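Local atomic coordinates of N-glycosylase/DNA lyase (Methanocaldococcus jannaschii, PDB entry 3FHF), a protein that belongs to the helix-hairpin-helix superfamily of DNA glycosylases and is built almost entirely of helices and connecting loops. Residues L53-T58 with Y135-H140; A151-H156 with N184-I189. All coordinates share one frame; numbering follows the deposited sequence.

Interaction 1: residues L53-T58 with Y135-H140; sequences LTANFT and YKEASH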
ATOM      1  N   LEU A  53      -3.812  -1.175  -9.736  1.00 21.27           N
ATOM      2  CA  LEU A  53      -5.165  -1.722  -9.811  1.00 21.61           C
ATOM      3  C   LEU A  53      -5.999  -1.619  -8.530  1.00 24.15           C
ATOM      4  O   LEU A  53      -7.230  -1.684  -8.588  1.00 23.47           O
ATOM      5  CB  LEU A  53      -5.104  -3.194 -10.228  1.00 20.89           C
ATOM      6  CG  LEU A  53      -4.501  -3.535 -11.590  1.00 20.21           C
ATOM      7  CD1 LEU A  53      -4.404  -5.050 -11.722  1.00 22.48           C
ATOM      8  CD2 LEU A  53      -5.370  -2.949 -12.710  1.00 20.78           C
ATOM      9  N   THR A  54      -5.334  -1.460  -7.387  1.00 22.89           N
ATOM     10  CA  THR A  54      -6.001  -1.383  -6.084  1.00 27.37           C
ATOM     11  C   THR A  54      -7.150  -0.379  -5.948  1.00 28.49           C
ATOM     12  O   THR A  54      -8.210  -0.719  -5.417  1.00 28.20           O
ATOM     13  CB  THR A  54      -4.973  -1.092  -4.955  1.00 28.07           C
ATOM     14  OG1 THR A  54      -4.095  -2.214  -4.809  1.00 28.75           O
ATOM     15  CG2 THR A  54      -5.681  -0.834  -3.628  1.00 30.26           C
ATOM     16  N   ALA A  55      -6.937   0.850  -6.409  0.75 29.34           N
ATOM     17  CA  ALA A  55      -7.961   1.889  -6.313  0.75 31.80           C
ATOM     18  C   ALA A  55      -9.308   1.446  -6.877  0.75 32.14           C
ATOM     19  O   ALA A  55      -9.393   0.982  -8.015  0.75 31.70           O
ATOM     20  CB  ALA A  55      -7.490   3.151  -7.028  0.75 32.80           C
ATOM     21  N   ASN A  56     -10.356   1.592  -6.069  0.75 33.25           N
ATOM     22  CA  ASN A  56     -11.711   1.222  -6.470  0.75 34.03           C
ATOM     23  C   ASN A  56     -11.810  -0.273  -6.727  0.75 34.09           C
ATOM     24  O   ASN A  56     -12.575  -0.710  -7.587  0.75 35.16           O
ATOM     25  CB  ASN A  56     -12.111   1.977  -7.742  0.75 34.60           C
ATOM     26  CG  ASN A  56     -11.963   3.475  -7.600  0.75 36.75           C
ATOM     27  OD1 ASN A  56     -12.664   4.109  -6.808  0.75 38.37           O
ATOM     28  ND2 ASN A  56     -11.045   4.052  -8.366  0.75 37.06           N
ATOM     29  N   PHE A  57     -11.046  -1.060  -5.979  0.75 33.04           N
ATOM     30  CA  PHE A  57     -11.057  -2.502  -6.170  0.75 31.73           C
ATOM     31  C   PHE A  57     -10.822  -3.220  -4.844  0.75 32.59           C
ATOM     32  O   PHE A  57     -10.971  -2.634  -3.771  0.75 32.64           O
ATOM     33  CB  PHE A  57      -9.976  -2.882  -7.189  0.75 31.73           C
ATOM     34  CG  PHE A  57     -10.260  -4.149  -7.948  0.75 30.72           C
ATOM     35  CD1 PHE A  57     -11.483  -4.336  -8.587  0.75 31.10           C
ATOM     36  CD2 PHE A  57      -9.292  -5.142  -8.054  0.75 31.10           C
ATOM     37  CE1 PHE A  57     -11.737  -5.496  -9.321  0.75 30.18           C
ATOM     38  CE2 PHE A  57      -9.538  -6.306  -8.786  0.75 30.37           C
ATOM     39  CZ  PHE A  57     -10.763  -6.480  -9.420  0.75 29.59           C
ATOM     40  N   THR A  58     -10.458  -4.494  -4.924  0.75 32.21           N
ATOM     41  CA  THR A  58     -10.202  -5.293  -3.735  0.75 33.17           C
ATOM     42  C   THR A  58      -8.818  -5.929  -3.807  0.75 31.94           C
ATOM     43  O   THR A  58      -8.361  -6.311  -4.883  0.75 31.63           O
ATOM     44  CB  THR A  58     -11.268  -6.398  -3.586  0.75 33.99           C
ATOM     45  OG1 THR A  58     -12.508  -5.811  -3.171  0.75 37.62           O
ATOM     46  CG2 THR A  58     -10.843  -7.431  -2.565  0.75 36.93           C
ATOM     47  N   TYR A 135       0.624   9.369  -3.841  1.00 16.39           N
ATOM     48  CA  TYR A 135       1.382   9.036  -2.634  1.00 16.75           C
ATOM     49  C   TYR A 135       0.892   7.768  -1.946  1.00 16.60           C
ATOM     50  O   TYR A 135       1.696   7.001  -1.404  1.00 15.40           O
ATOM     51  CB  TYR A 135       1.401  10.203  -1.636  1.00 17.15           C
ATOM     52  CG  TYR A 135       2.569  11.137  -1.875  1.00 21.89           C
ATOM     53  CD1 TYR A 135       2.493  12.148  -2.833  1.00 24.66           C
ATOM     54  CD2 TYR A 135       3.788  10.936  -1.226  1.00 23.52           C
ATOM     55  CE1 TYR A 135       3.605  12.932  -3.147  1.00 26.07           C
ATOM     56  CE2 TYR A 135       4.909  11.712  -1.535  1.00 26.93           C
ATOM     57  CZ  TYR A 135       4.808  12.704  -2.498  1.00 27.33           C
ATOM     58  OH  TYR A 135       5.917  13.446  -2.833  1.00 30.83           O
ATOM     59  N   LYS A 136      -0.414   7.534  -1.973  1.00 14.38           N
ATOM     60  CA  LYS A 136      -0.953   6.333  -1.342  1.00 15.43           C
ATOM     61  C   LYS A 136      -0.501   5.083  -2.091  1.00 14.79           C
ATOM     62  O   LYS A 136      -0.059   4.117  -1.466  1.00 13.39           O
ATOM     63  CB  LYS A 136      -2.479   6.383  -1.296  1.00 16.22           C
ATOM     64  CG  LYS A 136      -3.144   5.190  -0.592  1.00 20.48           C
ATOM     65  CD  LYS A 136      -3.168   3.930  -1.451  1.00 23.24           C
ATOM     66  CE  LYS A 136      -4.025   2.842  -0.820  1.00 25.25           C
ATOM     67  NZ  LYS A 136      -3.973   1.583  -1.604  1.00 28.20           N
ATOM     68  N   GLU A 137      -0.614   5.102  -3.421  1.00 13.63           N
ATOM     69  CA  GLU A 137      -0.217   3.959  -4.236  1.00 15.19           C
ATOM     70  C   GLU A 137       1.277   3.670  -4.187  1.00 15.18           C
ATOM     71  O   GLU A 137       1.690   2.508  -4.186  1.00 13.26           O
ATOM     72  CB  GLU A 137      -0.633   4.152  -5.694  1.00 17.61           C
ATOM     73  CG  GLU A 137      -2.133   4.097  -5.922  1.00 23.76           C
ATOM     74  CD  GLU A 137      -2.838   5.407  -5.603  1.00 25.14           C
ATOM     75  OE1 GLU A 137      -4.087   5.404  -5.580  1.00 27.34           O
ATOM     76  OE2 GLU A 137      -2.155   6.431  -5.383  1.00 21.65           O
ATOM     77  N   ALA A 138       2.080   4.731  -4.158  1.00 12.21           N
ATOM     78  CA  ALA A 138       3.528   4.605  -4.107  1.00 12.55           C
ATOM     79  C   ALA A 138       3.949   3.986  -2.775  1.00 14.12           C
ATOM     80  O   ALA A 138       4.829   3.128  -2.727  1.00 11.08           O
ATOM     81  CB  ALA A 138       4.175   5.983  -4.275  1.00 13.17           C
ATOM     82  N   SER A 139       3.321   4.442  -1.696  1.00 13.21           N
ATOM     83  CA  SER A 139       3.612   3.939  -0.367  1.00 12.53           C
ATOM     84  C   SER A 139       3.219   2.464  -0.269  1.00 11.81           C
ATOM     85  O   SER A 139       3.940   1.649   0.307  1.00 13.15           O
ATOM     86  CB  SER A 139       2.830   4.745   0.675  1.00 13.17           C
ATOM     87  OG  SER A 139       3.112   6.130   0.549  1.00 14.86           O
ATOM     88  N   HIS A 140       2.065   2.140  -0.839  1.00 10.92           N
ATOM     89  CA  HIS A 140       1.542   0.785  -0.826  1.00 13.06           C
ATOM     90  C   HIS A 140       2.549  -0.133  -1.529  1.00 12.80           C
ATOM     91  O   HIS A 140       2.911  -1.201  -1.015  1.00 12.98           O
ATOM     92  CB  HIS A 140       0.186   0.771  -1.541  1.00 13.71           C
ATOM     93  CG  HIS A 140      -0.561  -0.520  -1.406  1.00 18.44           C
ATOM     94  ND1 HIS A 140      -1.700  -0.796  -2.131  1.00 21.49           N
ATOM     95  CD2 HIS A 140      -0.346  -1.602  -0.619  1.00 17.52           C
ATOM     96  CE1 HIS A 140      -2.155  -1.991  -1.797  1.00 20.56           C
ATOM     97  NE2 HIS A 140      -1.351  -2.500  -0.882  1.00 19.34           N
TER

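Interaction 2: residues A151-H156 with N184-I189; sequences AIIDRH and NILRDI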
ATOM      1  N   ALA A 151       3.657   5.105   5.295  1.00 11.92           N
ATOM      2  CA  ALA A 151       2.269   4.817   5.622  1.00 14.33           C
ATOM      3  C   ALA A 151       1.439   4.774   4.353  1.00 14.28           C
ATOM      4  O   ALA A 151       1.725   5.490   3.390  1.00 14.27           O
ATOM      5  CB  ALA A 151       1.718   5.892   6.568  1.00 13.48           C
ATOM      6  N   ILE A 152       0.420   3.919   4.362  1.00 15.32           N
ATOM      7  CA  ILE A 152      -0.505   3.775   3.247  1.00 15.49           C
ATOM      8  C   ILE A 152      -1.764   4.442   3.773  1.00 17.03           C
ATOM      9  O   ILE A 152      -2.539   3.834   4.507  1.00 18.32           O
ATOM     10  CB  ILE A 152      -0.805   2.294   2.950  1.00 14.63           C
ATOM     11  CG1 ILE A 152       0.504   1.548   2.671  1.00 14.36           C
ATOM     12  CG2 ILE A 152      -1.742   2.182   1.763  1.00 12.67           C
ATOM     13  CD1 ILE A 152       0.360   0.029   2.665  1.00 12.27           C
ATOM     14  N   ILE A 153      -1.961   5.696   3.396  1.00 17.44           N
ATOM     15  CA  ILE A 153      -3.091   6.462   3.885  1.00 18.64           C
ATOM     16  C   ILE A 153      -4.302   6.370   2.968  1.00 20.74           C
ATOM     17  O   ILE A 153      -4.437   7.128   2.015  1.00 21.34           O
ATOM     18  CB  ILE A 153      -2.659   7.934   4.097  1.00 19.41           C
ATOM     19  CG1 ILE A 153      -1.400   7.962   4.976  1.00 17.32           C
ATOM     20  CG2 ILE A 153      -3.770   8.733   4.762  1.00 15.42           C
ATOM     21  CD1 ILE A 153      -0.856   9.369   5.254  1.00 19.76           C
ATOM     22  N   ASP A 154      -5.172   5.413   3.277  1.00 21.91           N
ATOM     23  CA  ASP A 154      -6.394   5.159   2.520  1.00 22.50           C
ATOM     24  C   ASP A 154      -7.575   5.922   3.116  1.00 20.62           C
ATOM     25  O   ASP A 154      -7.462   6.523   4.179  1.00 19.36           O
ATOM     26  CB  ASP A 154      -6.722   3.666   2.555  1.00 25.47           C
ATOM     27  CG  ASP A 154      -6.794   3.127   3.970  1.00 26.77           C
ATOM     28  OD1 ASP A 154      -5.759   2.651   4.475  1.00 30.59           O
ATOM     29  OD2 ASP A 154      -7.877   3.201   4.588  1.00 28.08           O
ATOM     30  N   ARG A 155      -8.718   5.852   2.438  1.00 18.66           N
ATOM     31  CA  ARG A 155      -9.923   6.539   2.884  1.00 18.89           C
ATOM     32  C   ARG A 155     -10.494   6.002   4.197  1.00 17.41           C
ATOM     33  O   ARG A 155     -11.243   6.699   4.879  1.00 16.15           O
ATOM     34  CB  ARG A 155     -11.000   6.472   1.790  1.00 19.53           C
ATOM     35  CG  ARG A 155     -11.547   5.075   1.491  1.00 21.91           C
ATOM     36  CD  ARG A 155     -12.582   5.133   0.359  1.00 24.76           C
ATOM     37  NE  ARG A 155     -13.265   3.858   0.133  1.00 28.25           N
ATOM     38  CZ  ARG A 155     -12.671   2.744  -0.287  0.50 29.21           C
ATOM     39  NH1 ARG A 155     -11.368   2.730  -0.536  0.50 30.14           N
ATOM     40  NH2 ARG A 155     -13.383   1.637  -0.462  0.50 30.97           N
ATOM     41  N   HIS A 156     -10.152   4.770   4.559  1.00 15.80           N
ATOM     42  CA  HIS A 156     -10.677   4.205   5.795  1.00 16.10           C
ATOM     43  C   HIS A 156      -9.905   4.711   7.007  1.00 18.16           C
ATOM     44  O   HIS A 156     -10.503   5.066   8.026  1.00 16.99           O
ATOM     45  CB  HIS A 156     -10.657   2.675   5.729  1.00 19.00           C
ATOM     46  CG  HIS A 156     -11.393   2.129   4.546  1.00 19.56           C
ATOM     47  ND1 HIS A 156     -12.749   2.304   4.372  1.00 19.80           N
ATOM     48  CD2 HIS A 156     -10.948   1.506   3.429  1.00 20.32           C
ATOM     49  CE1 HIS A 156     -13.107   1.820   3.197  1.00 18.56           C
ATOM     50  NE2 HIS A 156     -12.033   1.330   2.604  1.00 21.09           N
ATOM     51  N   ASN A 184       3.263  11.125   9.669  1.00 19.91           N
ATOM     52  CA  ASN A 184       3.997  11.307  10.916  1.00 19.31           C
ATOM     53  C   ASN A 184       3.185  11.004  12.172  1.00 19.12           C
ATOM     54  O   ASN A 184       3.737  10.558  13.178  1.00 16.62           O
ATOM     55  CB  ASN A 184       4.577  12.722  10.989  1.00 24.84           C
ATOM     56  CG  ASN A 184       6.019  12.774  10.532  1.00 30.06           C
ATOM     57  OD1 ASN A 184       6.891  12.167  11.154  1.00 34.24           O
ATOM     58  ND2 ASN A 184       6.278  13.487   9.438  1.00 32.20           N
ATOM     59  N   ILE A 185       1.881  11.251  12.126  1.00 18.84           N
ATOM     60  CA  ILE A 185       1.034  10.942  13.276  1.00 18.74           C
ATOM     61  C   ILE A 185       0.994   9.408  13.398  1.00 16.94           C
ATOM     62  O   ILE A 185       1.170   8.843  14.475  1.00 18.38           O
ATOM     63  CB  ILE A 185      -0.406  11.480  13.069  1.00 20.00           C
ATOM     64  CG1 ILE A 185      -0.386  13.011  13.012  1.00 23.38           C
ATOM     65  CG2 ILE A 185      -1.312  11.019  14.215  1.00 21.44           C
ATOM     66  CD1 ILE A 185      -1.700  13.619  12.575  1.00 24.53           C
ATOM     67  N   LEU A 186       0.780   8.739  12.272  1.00 16.70           N
ATOM     68  CA  LEU A 186       0.729   7.283  12.262  1.00 15.97           C
ATOM     69  C   LEU A 186       2.063   6.720  12.710  1.00 14.23           C
ATOM     70  O   LEU A 186       2.112   5.710  13.408  1.00 16.60           O
ATOM     71  CB  LEU A 186       0.385   6.771  10.861  1.00 14.85           C
ATOM     72  CG  LEU A 186      -1.035   7.102  10.380  1.00 16.84           C
ATOM     73  CD1 LEU A 186      -1.195   6.747   8.916  1.00 16.06           C
ATOM     74  CD2 LEU A 186      -2.042   6.338  11.224  1.00 15.31           C
ATOM     75  N   ARG A 187       3.144   7.382  12.313  1.00 16.47           N
ATOM     76  CA  ARG A 187       4.483   6.948  12.689  1.00 16.81           C
ATOM     77  C   ARG A 187       4.649   7.032  14.209  1.00 18.67           C
ATOM     78  O   ARG A 187       5.263   6.152  14.814  1.00 20.79           O
ATOM     79  CB  ARG A 187       5.537   7.807  11.971  1.00 17.67           C
ATOM     80  CG  ARG A 187       6.991   7.410  12.264  1.00 18.27           C
ATOM     81  CD  ARG A 187       7.979   8.212  11.415  1.00 21.72           C
ATOM     82  NE  ARG A 187       7.946   7.836   9.999  1.00 20.62           N
ATOM     83  CZ  ARG A 187       7.507   8.619   9.018  1.00 23.75           C
ATOM     84  NH1 ARG A 187       7.055   9.840   9.281  1.00 22.90           N
ATOM     85  NH2 ARG A 187       7.525   8.182   7.764  1.00 20.40           N
ATOM     86  N   ASP A 188       4.098   8.079  14.828  1.00 20.94           N
ATOM     87  CA  ASP A 188       4.181   8.230  16.290  1.00 22.13           C
ATOM     88  C   ASP A 188       3.375   7.124  16.973  1.00 20.58           C
ATOM     89  O   ASP A 188       3.811   6.542  17.969  1.00 20.78           O
ATOM     90  CB  ASP A 188       3.641   9.592  16.749  1.00 25.46           C
ATOM     91  CG  ASP A 188       4.486  10.761  16.264  1.00 32.86           C
ATOM     92  OD1 ASP A 188       5.729  10.646  16.282  1.00 36.09           O
ATOM     93  OD2 ASP A 188       3.904  11.801  15.878  1.00 35.22           O
ATOM     94  N   ILE A 189       2.184   6.846  16.451  1.00 20.15           N
ATOM     95  CA  ILE A 189       1.363   5.783  17.019  1.00 19.31           C
ATOM     96  C   ILE A 189       2.168   4.487  16.936  1.00 18.28           C
ATOM     97  O   ILE A 189       2.241   3.728  17.899  1.00 17.15           O
ATOM     98  CB  ILE A 189       0.030   5.630  16.245  1.00 19.18           C
ATOM     99  CG1 ILE A 189      -0.890   6.808  16.584  1.00 20.66           C
ATOM    100  CG2 ILE A 189      -0.646   4.302  16.605  1.00 17.30           C
ATOM    101  CD1 ILE A 189      -2.144   6.884  15.737  1.00 24.25           C
TER

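Interaction 1: residues L53-T58 with Y135-H140
T54 meets K136 and H140 through separate branches of one side chain, a small example of how the C-terminal part of helix 41-54 meets another helix without a hydrogen bond between them. Its methyl CG2, anti to the backbone N, lies 3.6 Å from K136 NZ, and the two side chains cross at about a right angle. The lysine arrives there after a bend at chi2 (-77°). The hydroxyl meets the imidazole at its edge, near the ring plane, with T54 OG1 3.6 Å from H140 CE1. Beside them A55 CB touches the carboxylate of E137 more loosely, 4.3 Å from OE1.

Helices 119-129 and 135-144, with the glycine-bearing turn between them, are consistent with the helix-hairpin-helix motif of this superfamily, and this contact lies on the first turns of its second helix.

Three of the polar groups have partners beyond the two segments: T54 OG1 bonds to F50 O one turn earlier, H140 NE2 to the terminal carboxylate of K214, and E137 OE2 to G134 N in the hairpin. On the far side of the helix, S139 OG and S139 N reach Y135 O from opposite faces of its carbonyl plane, the hydroxyl at 2.6 Å; R123 of helix 119-129 also bonds to S139 OG. From T54 the chain turns through a type II beta turn to F57, closed by a weak bond from F57 N to T54 O.

Interaction 2: residues A151-H156 with N184-I189
A151 meets L186 through a single pair of methyl groups, A151 CB and L186 CD1, 3.8 Å apart, where an extended strip of loop lies beside helix 176-192. The alpha carbons of the two residues are the nearest across the segments, at 7.2 Å, close enough for the short alanine side chain to reach the leucine. Polar bonds fix the alanine backbone to the same helix: its N meets E183 OE1 and its O the hydroxyl of Y179.

I152 points away from helix 176-192 and packs on K136, H140 and R143 of helix 135-144, so consecutive residues of the loop serve different neighbours. With I153 the chain returns to the leucine. Its CG1 lies beside the backbone N (chi1 -53°) and stands 4.1 Å from L186 CD1, the same methyl that A151 touches. The leucine is buried, and L197 of helix 197-209 also packs against it. The Y179 hydroxyl meets I153 N as well as A151 O, a third bond between loop and helix.

D154 follows directly, at the place where the HhH-GPD motif of this superfamily is expected to have its aspartate. It is the N-cap of helix 155-163: OD2 accepts from H156 N at 2.8 Å, though weakly because the angle is only 127°, and also from I157 N. Next come R155 and H156, folded over one another, with H156 NE2 3.2 Å above the plane of the R155 guanidinium, over its centre.

Across the contact, R187 projects from the helix beside the leucine. Its NE forms a salt bridge with D149, two residues before A151 in the same loop, while its NH1 makes a weak bond to N184 OD1.

Followed from the N terminus, the chain first meets interaction 1, where the end of helix 41-54 is brought against helix 135-144 after 76 intervening residues, most of them helical. That large loop is closed before interaction 2 begins, so the two contacts run in series and neither nest nor cross. Interaction 2 closes a shorter excursion of 27 residues, bringing helix 176-192 back to the loop that leads into helix 155-163. Their centres are 14 Å apart, yet they share a border: K136 CG packs on I153 O at 3.5 Å. Helix 135-144 thus lies between helix 41-54 and the 151-156 loop, with helix 176-192 beyond.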